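Long-range contacts in probable transcriptional regulator, TetR family protein (Rhodococcus sp., PDB 3BJB), which probably binds cis-regulatory DNA as a transcription factor of the TetR family: residues Glu158-Leu169 with Ala194-Ser203; Met81-Ala89 with Tyr100-Arg108. One frame throughout, in Å; residues are numbered along the deposited sequence.

Overall arrangement
Both contacts join helices of an all-helical chain, and their centres are about 17 Å apart. Interaction 1 is largely buried: it packs helix 157-179 against the end of helix 184-198 through leucines, with polar groups gathered toward the chain terminus, and the second subunit reaches many of its residues. Interaction 2 is only partly buried and lies within one subunit, joining the end of helix 66-86 to helix 95-111 through an aromatic ring and an arginine that reaches backbone carbonyls. The two meet where Leu166 CD2 packs 3.6 Å from Leu103 CD2, and where Cys195 SG rests against Tyr100 and Leu103, linking helix 95-111 to the dimerisation helices.

Interaction 1 of 2, residues Glu158-Leu169 with Ala194-Ser203; sequences EDLTALRLLVQL and ACDLLLVNLS. With SO4 (sulfate ion), chain M.
The helix pair that builds the dimer interface is joined here by Leu198, whose two methyls rest on helix 157-179 among Leu165, Leu166 and Leu169. Its CD2 lies 3.8 Å from Leu165 CB, while CD1 approaches Leu169 CD2, also at 3.8 Å, and the backbone of Leu166. The short helical segments run nearly antiparallel, at 153°. Leu169 CD2 comes in against the small Ala194, 3.5 Å from its CB. Leu166, its CG swung opposite the backbone N (chi1 -170°), sends CD1 toward Ala194 and Leu198, and CD2 toward Cys195 SG (3.8 Å) and Leu199 CD1. Leu199 crosses Leu163 at about a right angle, and its CD2 touches Leu163 CD2 at 3.7 Å and lies near Ala162 CB.

At Leu199 the chain leaves the helix and enters a type I beta turn that runs to Leu202, and the chemistry turns polar. Asn201 ND2 gives a weak hydrogen bond to Glu158 OE2 (3.3 Å), with amide and carboxylate planes 68° apart. Asp159 OD1 abuts Leu202 CD1, but its OD2 is hydrogen-bonded to Thr156. A sulfate, probably from the crystallisation liquor, accepts from Glu158 N through O1 at 3.0 Å. Arg164 forms a salt bridge with Asp190 of the second subunit, and Leu198 meets Leu198 of that subunit, as expected for the four-helix dimer interface of TetR-family regulators.

Interaction 2 of 2, residues Met81-Ala89 with Tyr100-Arg108; sequences MGVGFKKSA and YNVLVRATR. With SO4 (sulfate ion), chain N.
Phe85 lays one face of its ring over Val102, whose CG1 sits 3.6 Å from the ring centroid and 22° off the ring normal, a CH-pi contact. The methyl is shifted toward the rim, so the closest approach, 3.3 Å, is between Val102 CG1 and Phe85 CZ. The ring is carried toward helix 95-111 by a chi1 of -171°, which sets CG opposite the backbone N, and Ala89 CB covers its other face, 4.2 Å above the plane. Ala149 of helix 134-150 also touches Phe85. Were this position an alanine, Val102 CG1 would be likely to lose the ring it packs on, and the Arg105 guanidinium the group over one of its faces.

This contact ties the C-terminal end of helix 66-86, which in TetR-family proteins follows the DNA-binding helices, to helix 95-111 of the regulatory domain. Arg105 bends at its second and third torsions to reach back over the helix end. Its NH1 points almost straight at Gly84 O in a weak hydrogen bond of 3.3 Å, meeting that oxygen near the guanidinium plane. NH2 makes a second weak bond, more bent, to Ser88 O at 3.0 Å. The guanidinium and the Phe85 ring are inclined by 44°, with Phe85 CD1 4.1 Å from Arg105 NH2. Met81, modelled as selenomethionine, turns CE toward Ala106, although the position of that methyl is doubtful. Further along helix 95-111, Arg108 holds a sulfate, probably from the crystallisation liquor, at the edge of its guanidinium, while its NH1 also forms a salt bridge with Glu188.

Interaction 1 of 2, residues Glu158-Leu169 with Ala194-Ser203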
loop_
_atom_site.group_PDB
_atom_site.type_symbol
_atom_site.label_atom_id
_atom_site.label_comp_id
_atom_site.label_asym_id
_atom_site.label_seq_id
_atom_site.Cartn_x
_atom_site.Cartn_y
_atom_site.Cartn_z
ATOM N N GLU B 158 3.244 16.870 -16.055
ATOM C CA GLU B 158 1.878 16.746 -15.578
ATOM C C GLU B 158 1.329 15.318 -15.778
ATOM O O GLU B 158 0.716 14.769 -14.859
ATOM C CB GLU B 158 0.973 17.760 -16.283
ATOM C CG GLU B 158 -0.078 18.363 -15.367
ATOM C CD GLU B 158 -1.493 18.200 -15.898
ATOM O OE1 GLU B 158 -1.851 18.901 -16.891
ATOM O OE2 GLU B 158 -2.246 17.369 -15.296
ATOM N N ASP B 159 1.540 14.775 -16.989
ATOM C CA ASP B 159 1.306 13.376 -17.352
ATOM C C ASP B 159 2.010 12.389 -16.437
ATOM O O ASP B 159 1.400 11.433 -15.991
ATOM C CB ASP B 159 1.854 13.093 -18.743
ATOM C CG ASP B 159 1.079 13.783 -19.850
ATOM O OD1 ASP B 159 -0.164 13.893 -19.719
ATOM O OD2 ASP B 159 1.728 14.183 -20.857
ATOM N N LEU B 160 3.309 12.582 -16.219
ATOM C CA LEU B 160 4.101 11.676 -15.381
ATOM C C LEU B 160 3.546 11.666 -13.957
ATOM O O LEU B 160 3.351 10.609 -13.331
ATOM C CB LEU B 160 5.562 12.150 -15.355
ATOM C CG LEU B 160 6.630 11.621 -16.327
ATOM C CD1 LEU B 160 6.068 10.551 -17.247
ATOM C CD2 LEU B 160 7.358 12.733 -17.118
ATOM N N THR B 161 3.288 12.871 -13.468
ATOM C CA THR B 161 2.697 13.102 -12.159
ATOM C C THR B 161 1.386 12.337 -12.064
ATOM O O THR B 161 1.246 11.467 -11.198
ATOM C CB THR B 161 2.548 14.639 -11.894
ATOM O OG1 THR B 161 3.848 15.211 -11.733
ATOM C CG2 THR B 161 1.736 14.933 -10.654
ATOM N N ALA B 162 0.463 12.606 -12.985
ATOM C CA ALA B 162 -0.842 11.901 -13.033
ATOM C C ALA B 162 -0.701 10.388 -12.938
ATOM O O ALA B 162 -1.365 9.738 -12.136
ATOM C CB ALA B 162 -1.635 12.297 -14.274
ATOM N N LEU B 163 0.204 9.833 -13.731
ATOM C CA LEU B 163 0.449 8.396 -13.717
ATOM C C LEU B 163 1.159 7.906 -12.464
ATOM O O LEU B 163 1.128 6.732 -12.173
ATOM C CB LEU B 163 1.236 7.983 -14.953
ATOM C CG LEU B 163 0.473 8.181 -16.261
ATOM C CD1 LEU B 163 1.448 8.176 -17.430
ATOM C CD2 LEU B 163 -0.622 7.125 -16.438
ATOM N N ARG B 164 1.831 8.788 -11.738
ATOM C CA ARG B 164 2.500 8.355 -10.518
ATOM C C ARG B 164 1.411 8.278 -9.459
ATOM O O ARG B 164 1.329 7.303 -8.725
ATOM C CB ARG B 164 3.632 9.323 -10.126
ATOM C CG ARG B 164 4.773 8.656 -9.298
ATOM C CD ARG B 164 5.652 9.654 -8.495
ATOM N NE ARG B 164 5.637 10.956 -9.147
ATOM C CZ ARG B 164 5.062 12.030 -8.627
ATOM N NH1 ARG B 164 4.507 11.948 -7.430
ATOM N NH2 ARG B 164 5.048 13.173 -9.299
ATOM N N LEU B 165 0.541 9.291 -9.431
ATOM C CA LEU B 165 -0.684 9.237 -8.621
ATOM C C LEU B 165 -1.586 7.999 -8.903
ATOM O O LEU B 165 -2.146 7.411 -7.979
ATOM C CB LEU B 165 -1.478 10.532 -8.781
ATOM C CG LEU B 165 -0.819 11.838 -8.294
ATOM C CD1 LEU B 165 -1.727 13.044 -8.579
ATOM C CD2 LEU B 165 -0.494 11.807 -6.835
ATOM N N LEU B 166 -1.733 7.614 -10.174
ATOM C CA LEU B 166 -2.534 6.441 -10.504
ATOM C C LEU B 166 -1.922 5.153 -9.933
ATOM O O LEU B 166 -2.566 4.510 -9.107
ATOM C CB LEU B 166 -2.794 6.331 -12.005
ATOM C CG LEU B 166 -3.803 5.307 -12.547
ATOM C CD1 LEU B 166 -5.198 5.437 -11.938
ATOM C CD2 LEU B 166 -3.882 5.365 -14.080
ATOM N N VAL B 167 -0.685 4.789 -10.310
ATOM C CA VAL B 167 -0.150 3.493 -9.818
ATOM C C VAL B 167 -0.111 3.466 -8.300
ATOM O O VAL B 167 -0.155 2.400 -7.690
ATOM C CB VAL B 167 1.216 3.011 -10.435
ATOM C CG1 VAL B 167 1.457 3.580 -11.817
ATOM C CG2 VAL B 167 2.393 3.283 -9.519
ATOM N N GLN B 168 -0.062 4.653 -7.701
ATOM C CA GLN B 168 -0.065 4.779 -6.238
ATOM C C GLN B 168 -1.419 4.382 -5.691
ATOM O O GLN B 168 -1.534 3.354 -5.027
ATOM C CB GLN B 168 0.399 6.177 -5.756
ATOM C CG GLN B 168 1.835 6.182 -5.106
ATOM C CD GLN B 168 2.235 4.815 -4.431
ATOM O OE1 GLN B 168 2.069 4.625 -3.211
ATOM N NE2 GLN B 168 2.751 3.869 -5.244
ATOM N N LEU B 169 -2.438 5.167 -6.027
ATOM C CA LEU B 169 -3.831 4.782 -5.831
ATOM C C LEU B 169 -4.130 3.319 -6.219
ATOM O O LEU B 169 -4.938 2.655 -5.582
ATOM C CB LEU B 169 -4.739 5.727 -6.597
ATOM C CG LEU B 169 -6.239 5.457 -6.643
ATOM C CD1 LEU B 169 -6.795 5.062 -5.309
ATOM C CD2 LEU B 169 -6.911 6.727 -7.083
ATOM N N ALA B 194 -10.926 6.442 -11.034
ATOM C CA ALA B 194 -9.605 7.024 -10.861
ATOM C C ALA B 194 -8.954 7.382 -12.184
ATOM O O ALA B 194 -8.545 8.515 -12.374
ATOM C CB ALA B 194 -8.714 6.114 -10.052
ATOM N N CYS B 195 -8.891 6.450 -13.123
ATOM C CA CYS B 195 -8.432 6.807 -14.476
ATOM C C CYS B 195 -9.076 8.071 -15.053
ATOM O O CYS B 195 -8.394 8.913 -15.626
ATOM C CB CYS B 195 -8.631 5.642 -15.432
ATOM S SG CYS B 195 -7.449 4.379 -15.105
ATOM N N ASP B 196 -10.389 8.183 -14.895
ATOM C CA ASP B 196 -11.154 9.275 -15.495
ATOM C C ASP B 196 -10.843 10.565 -14.772
ATOM O O ASP B 196 -10.719 11.652 -15.389
ATOM C CB ASP B 196 -12.654 9.021 -15.363
ATOM C CG ASP B 196 -13.149 7.872 -16.242
ATOM O OD1 ASP B 196 -12.347 7.254 -16.989
ATOM O OD2 ASP B 196 -14.363 7.575 -16.177
ATOM N N LEU B 197 -10.727 10.447 -13.452
ATOM C CA LEU B 197 -10.436 11.611 -12.659
ATOM C C LEU B 197 -8.984 12.039 -12.856
ATOM O O LEU B 197 -8.723 13.202 -13.261
ATOM C CB LEU B 197 -10.823 11.386 -11.195
ATOM C CG LEU B 197 -12.350 11.366 -11.083
ATOM C CD1 LEU B 197 -12.809 11.053 -9.686
ATOM C CD2 LEU B 197 -13.026 12.681 -11.597
ATOM N N LEU B 198 -8.054 11.107 -12.624
ATOM C CA LEU B 198 -6.626 11.432 -12.618
ATOM C C LEU B 198 -6.060 11.800 -13.962
ATOM O O LEU B 198 -5.174 12.644 -14.023
ATOM C CB LEU B 198 -5.764 10.334 -12.001
ATOM C CG LEU B 198 -5.859 10.228 -10.469
ATOM C CD1 LEU B 198 -5.484 8.874 -9.905
ATOM C CD2 LEU B 198 -5.030 11.305 -9.808
ATOM N N LEU B 199 -6.574 11.192 -15.032
ATOM C CA LEU B 199 -5.969 11.363 -16.367
ATOM C C LEU B 199 -6.706 12.268 -17.355
ATOM O O LEU B 199 -6.523 12.125 -18.566
ATOM C CB LEU B 199 -5.710 9.998 -17.020
ATOM C CG LEU B 199 -4.989 8.922 -16.216
ATOM C CD1 LEU B 199 -5.050 7.623 -17.007
ATOM C CD2 LEU B 199 -3.547 9.336 -15.907
ATOM N N VAL B 200 -7.503 13.210 -16.849
ATOM C CA VAL B 200 -8.186 14.194 -17.715
ATOM C C VAL B 200 -7.284 14.814 -18.760
ATOM O O VAL B 200 -7.698 14.952 -19.898
ATOM C CB VAL B 200 -8.830 15.369 -16.942
ATOM C CG1 VAL B 200 -10.299 15.123 -16.736
ATOM C CG2 VAL B 200 -8.088 15.663 -15.623
ATOM N N ASN B 201 -6.054 15.165 -18.380
ATOM C CA ASN B 201 -5.169 15.981 -19.234
ATOM C C ASN B 201 -4.118 15.211 -20.047
ATOM O O ASN B 201 -3.121 15.779 -20.494
ATOM C CB ASN B 201 -4.512 17.073 -18.381
ATOM C CG ASN B 201 -5.536 17.868 -17.581
ATOM O OD1 ASN B 201 -6.428 18.515 -18.151
ATOM N ND2 ASN B 201 -5.424 17.813 -16.254
ATOM N N LEU B 202 -4.366 13.917 -20.236
ATOM C CA LEU B 202 -3.448 13.041 -20.952
ATOM C C LEU B 202 -3.430 13.235 -22.493
ATOM O O LEU B 202 -4.279 12.690 -23.216
ATOM C CB LEU B 202 -3.738 11.596 -20.568
ATOM C CG LEU B 202 -2.466 10.815 -20.272
ATOM C CD1 LEU B 202 -1.936 11.187 -18.908
ATOM C CD2 LEU B 202 -2.736 9.350 -20.337
ATOM N N SER B 203 -2.443 13.996 -22.982
ATOM C CA SER B 203 -2.353 14.396 -24.413
ATOM C C SER B 203 -1.874 13.284 -25.360
ATOM O O SER B 203 -1.337 13.551 -26.448
ATOM C CB SER B 203 -1.461 15.645 -24.569
ATOM O OG SER B 203 -0.211 15.479 -23.891
HETATM S S SO4 M . 4.882 20.276 -18.348
HETATM O O1 SO4 M . 3.997 19.294 -17.710
HETATM O O2 SO4 M . 4.109 21.049 -19.327
HETATM O O3 SO4 M . 5.357 21.198 -17.318
HETATM O O4 SO4 M . 6.008 19.593 -18.997
#

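Interaction 2 of 2, residues Met81-Ala89 with Tyr100-Arg108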
loop_
_atom_site.group_PDB
_atom_site.type_symbol
_atom_site.label_atom_id
_atom_site.label_comp_id
_atom_site.label_asym_id
_atom_site.label_seq_id
_atom_site.Cartn_x
_atom_site.Cartn_y
_atom_site.Cartn_z
HETATM N N MSE B 81 4.054 -8.966 -18.190
HETATM C CA MSE B 81 2.662 -8.644 -18.478
HETATM C C MSE B 81 2.589 -7.523 -19.503
HETATM O O MSE B 81 1.600 -7.408 -20.239
HETATM C CB MSE B 81 1.873 -8.327 -17.192
HETATM C CG MSE B 81 1.989 -6.892 -16.628
HETATM SE SE MSE B 81 0.737 -5.594 -17.477
HETATM C CE MSE B 81 -0.890 -6.688 -17.395
ATOM N N GLY B 82 3.647 -6.710 -19.546
ATOM C CA GLY B 82 3.827 -5.710 -20.587
ATOM C C GLY B 82 3.951 -6.365 -21.950
ATOM O O GLY B 82 3.328 -5.917 -22.919
ATOM N N VAL B 83 4.758 -7.427 -22.016
ATOM C CA VAL B 83 4.892 -8.270 -23.206
ATOM C C VAL B 83 3.516 -8.774 -23.646
ATOM O O VAL B 83 3.128 -8.591 -24.796
ATOM C CB VAL B 83 5.835 -9.486 -22.940
ATOM C CG1 VAL B 83 5.840 -10.456 -24.119
ATOM C CG2 VAL B 83 7.243 -9.022 -22.617
ATOM N N GLY B 84 2.785 -9.381 -22.708
ATOM C CA GLY B 84 1.489 -10.008 -22.975
ATOM C C GLY B 84 0.389 -9.017 -23.292
ATOM O O GLY B 84 -0.630 -9.377 -23.894
ATOM N N PHE B 85 0.588 -7.770 -22.876
ATOM C CA PHE B 85 -0.331 -6.704 -23.236
ATOM C C PHE B 85 -0.078 -6.196 -24.671
ATOM O O PHE B 85 -1.026 -5.984 -25.428
ATOM C CB PHE B 85 -0.307 -5.565 -22.213
ATOM C CG PHE B 85 -1.392 -4.547 -22.429
ATOM C CD1 PHE B 85 -2.644 -4.700 -21.818
ATOM C CD2 PHE B 85 -1.177 -3.442 -23.267
ATOM C CE1 PHE B 85 -3.671 -3.753 -22.031
ATOM C CE2 PHE B 85 -2.190 -2.492 -23.486
ATOM C CZ PHE B 85 -3.441 -2.646 -22.867
ATOM N N LYS B 86 1.188 -6.002 -25.041
ATOM C CA LYS B 86 1.554 -5.679 -26.437
ATOM C C LYS B 86 1.201 -6.824 -27.419
ATOM O O LYS B 86 1.237 -6.653 -28.641
ATOM C CB LYS B 86 3.034 -5.292 -26.536
ATOM C CG LYS B 86 3.286 -3.787 -26.428
ATOM C CD LYS B 86 4.775 -3.435 -26.234
ATOM C CE LYS B 86 5.646 -3.800 -27.446
ATOM N NZ LYS B 86 5.255 -3.141 -28.729
ATOM N N LYS B 87 0.865 -7.983 -26.849
ATOM C CA LYS B 87 0.269 -9.117 -27.554
ATOM C C LYS B 87 -1.254 -8.895 -27.535
ATOM O O LYS B 87 -1.707 -7.787 -27.235
ATOM C CB LYS B 87 0.622 -10.391 -26.788
ATOM C CG LYS B 87 1.434 -11.433 -27.533
ATOM C CD LYS B 87 2.099 -12.371 -26.505
ATOM C CE LYS B 87 2.712 -13.618 -27.129
ATOM N NZ LYS B 87 1.694 -14.670 -27.393
ATOM N N SER B 88 -2.048 -9.927 -27.835
ATOM C CA SER B 88 -3.524 -9.800 -27.847
ATOM C C SER B 88 -4.085 -9.012 -26.633
ATOM O O SER B 88 -4.227 -9.554 -25.524
ATOM C CB SER B 88 -4.196 -11.179 -28.017
ATOM O OG SER B 88 -3.576 -12.176 -27.210
ATOM N N ALA B 89 -4.389 -7.731 -26.870
ATOM C CA ALA B 89 -4.785 -6.770 -25.818
ATOM C C ALA B 89 -6.303 -6.656 -25.589
ATOM O O ALA B 89 -6.905 -5.587 -25.752
ATOM C CB ALA B 89 -4.179 -5.389 -26.107
ATOM N N TYR B 100 -6.593 2.385 -18.425
ATOM C CA TYR B 100 -7.548 1.535 -17.756
ATOM C C TYR B 100 -7.383 0.060 -18.123
ATOM O O TYR B 100 -7.410 -0.787 -17.249
ATOM C CB TYR B 100 -8.963 1.976 -18.078
ATOM C CG TYR B 100 -9.941 1.110 -17.381
ATOM C CD1 TYR B 100 -9.946 1.042 -15.980
ATOM C CD2 TYR B 100 -10.840 0.317 -18.090
ATOM C CE1 TYR B 100 -10.832 0.251 -15.305
ATOM C CE2 TYR B 100 -11.753 -0.493 -17.413
ATOM C CZ TYR B 100 -11.739 -0.515 -16.012
ATOM O OH TYR B 100 -12.605 -1.310 -15.297
ATOM N N ASN B 101 -7.240 -0.257 -19.405
ATOM C CA ASN B 101 -7.166 -1.659 -19.835
ATOM C C ASN B 101 -5.927 -2.406 -19.330
ATOM O O ASN B 101 -5.983 -3.615 -19.099
ATOM C CB ASN B 101 -7.269 -1.812 -21.362
ATOM C CG ASN B 101 -8.659 -1.469 -21.915
ATOM O OD1 ASN B 101 -8.767 -0.884 -23.004
ATOM N ND2 ASN B 101 -9.719 -1.833 -21.188
ATOM N N VAL B 102 -4.806 -1.707 -19.191
ATOM C CA VAL B 102 -3.615 -2.353 -18.664
ATOM C C VAL B 102 -3.783 -2.651 -17.168
ATOM O O VAL B 102 -3.375 -3.720 -16.680
ATOM C CB VAL B 102 -2.286 -1.537 -18.931
ATOM C CG1 VAL B 102 -2.300 -0.882 -20.263
ATOM C CG2 VAL B 102 -2.016 -0.501 -17.854
ATOM N N LEU B 103 -4.393 -1.700 -16.461
ATOM C CA LEU B 103 -4.566 -1.794 -15.038
ATOM C C LEU B 103 -5.496 -2.953 -14.734
ATOM O O LEU B 103 -5.190 -3.761 -13.849
ATOM C CB LEU B 103 -5.055 -0.460 -14.453
ATOM C CG LEU B 103 -4.059 0.417 -13.654
ATOM C CD1 LEU B 103 -2.600 0.307 -14.119
ATOM C CD2 LEU B 103 -4.494 1.876 -13.640
ATOM N N VAL B 104 -6.578 -3.070 -15.518
ATOM C CA VAL B 104 -7.541 -4.176 -15.416
ATOM C C VAL B 104 -6.863 -5.535 -15.649
ATOM O O VAL B 104 -7.081 -6.488 -14.887
ATOM C CB VAL B 104 -8.737 -3.999 -16.417
ATOM C CG1 VAL B 104 -9.575 -5.267 -16.547
ATOM C CG2 VAL B 104 -9.621 -2.818 -16.000
ATOM N N ARG B 105 -6.050 -5.612 -16.695
ATOM C CA ARG B 105 -5.229 -6.775 -16.943
ATOM C C ARG B 105 -4.293 -7.151 -15.797
ATOM O O ARG B 105 -4.214 -8.312 -15.441
ATOM C CB ARG B 105 -4.379 -6.541 -18.189
ATOM C CG ARG B 105 -3.566 -7.740 -18.614
ATOM C CD ARG B 105 -4.468 -8.784 -19.206
ATOM N NE ARG B 105 -4.832 -8.422 -20.576
ATOM C CZ ARG B 105 -4.040 -8.594 -21.634
ATOM N NH1 ARG B 105 -2.823 -9.139 -21.501
ATOM N NH2 ARG B 105 -4.477 -8.222 -22.827
ATOM N N ALA B 106 -3.571 -6.180 -15.236
ATOM C CA ALA B 106 -2.665 -6.456 -14.128
ATOM C C ALA B 106 -3.423 -6.870 -12.846
ATOM O O ALA B 106 -3.070 -7.868 -12.197
ATOM C CB ALA B 106 -1.791 -5.263 -13.869
ATOM N N THR B 107 -4.467 -6.113 -12.501
ATOM C CA THR B 107 -5.289 -6.408 -11.345
ATOM C C THR B 107 -5.750 -7.861 -11.429
ATOM O O THR B 107 -5.669 -8.624 -10.441
ATOM C CB THR B 107 -6.527 -5.504 -11.303
ATOM O OG1 THR B 107 -6.144 -4.107 -11.399
ATOM C CG2 THR B 107 -7.284 -5.730 -10.030
ATOM N N ARG B 108 -6.205 -8.256 -12.620
ATOM C CA ARG B 108 -6.747 -9.572 -12.787
ATOM C C ARG B 108 -5.706 -10.644 -12.605
ATOM O O ARG B 108 -5.906 -11.540 -11.794
ATOM C CB ARG B 108 -7.501 -9.701 -14.100
ATOM C CG ARG B 108 -8.929 -9.194 -13.953
ATOM C CD ARG B 108 -9.565 -9.097 -15.311
ATOM N NE ARG B 108 -10.821 -8.369 -15.215
ATOM C CZ ARG B 108 -11.577 -8.048 -16.245
ATOM N NH1 ARG B 108 -12.712 -7.414 -16.035
ATOM N NH2 ARG B 108 -11.201 -8.398 -17.456
HETATM S S SO4 N . -14.519 -7.053 -19.313
HETATM O O1 SO4 N . -14.300 -7.643 -17.999
HETATM O O2 SO4 N . -15.858 -7.412 -19.778
HETATM O O3 SO4 N . -14.409 -5.589 -19.201
HETATM O O4 SO4 N . -13.532 -7.613 -20.244
#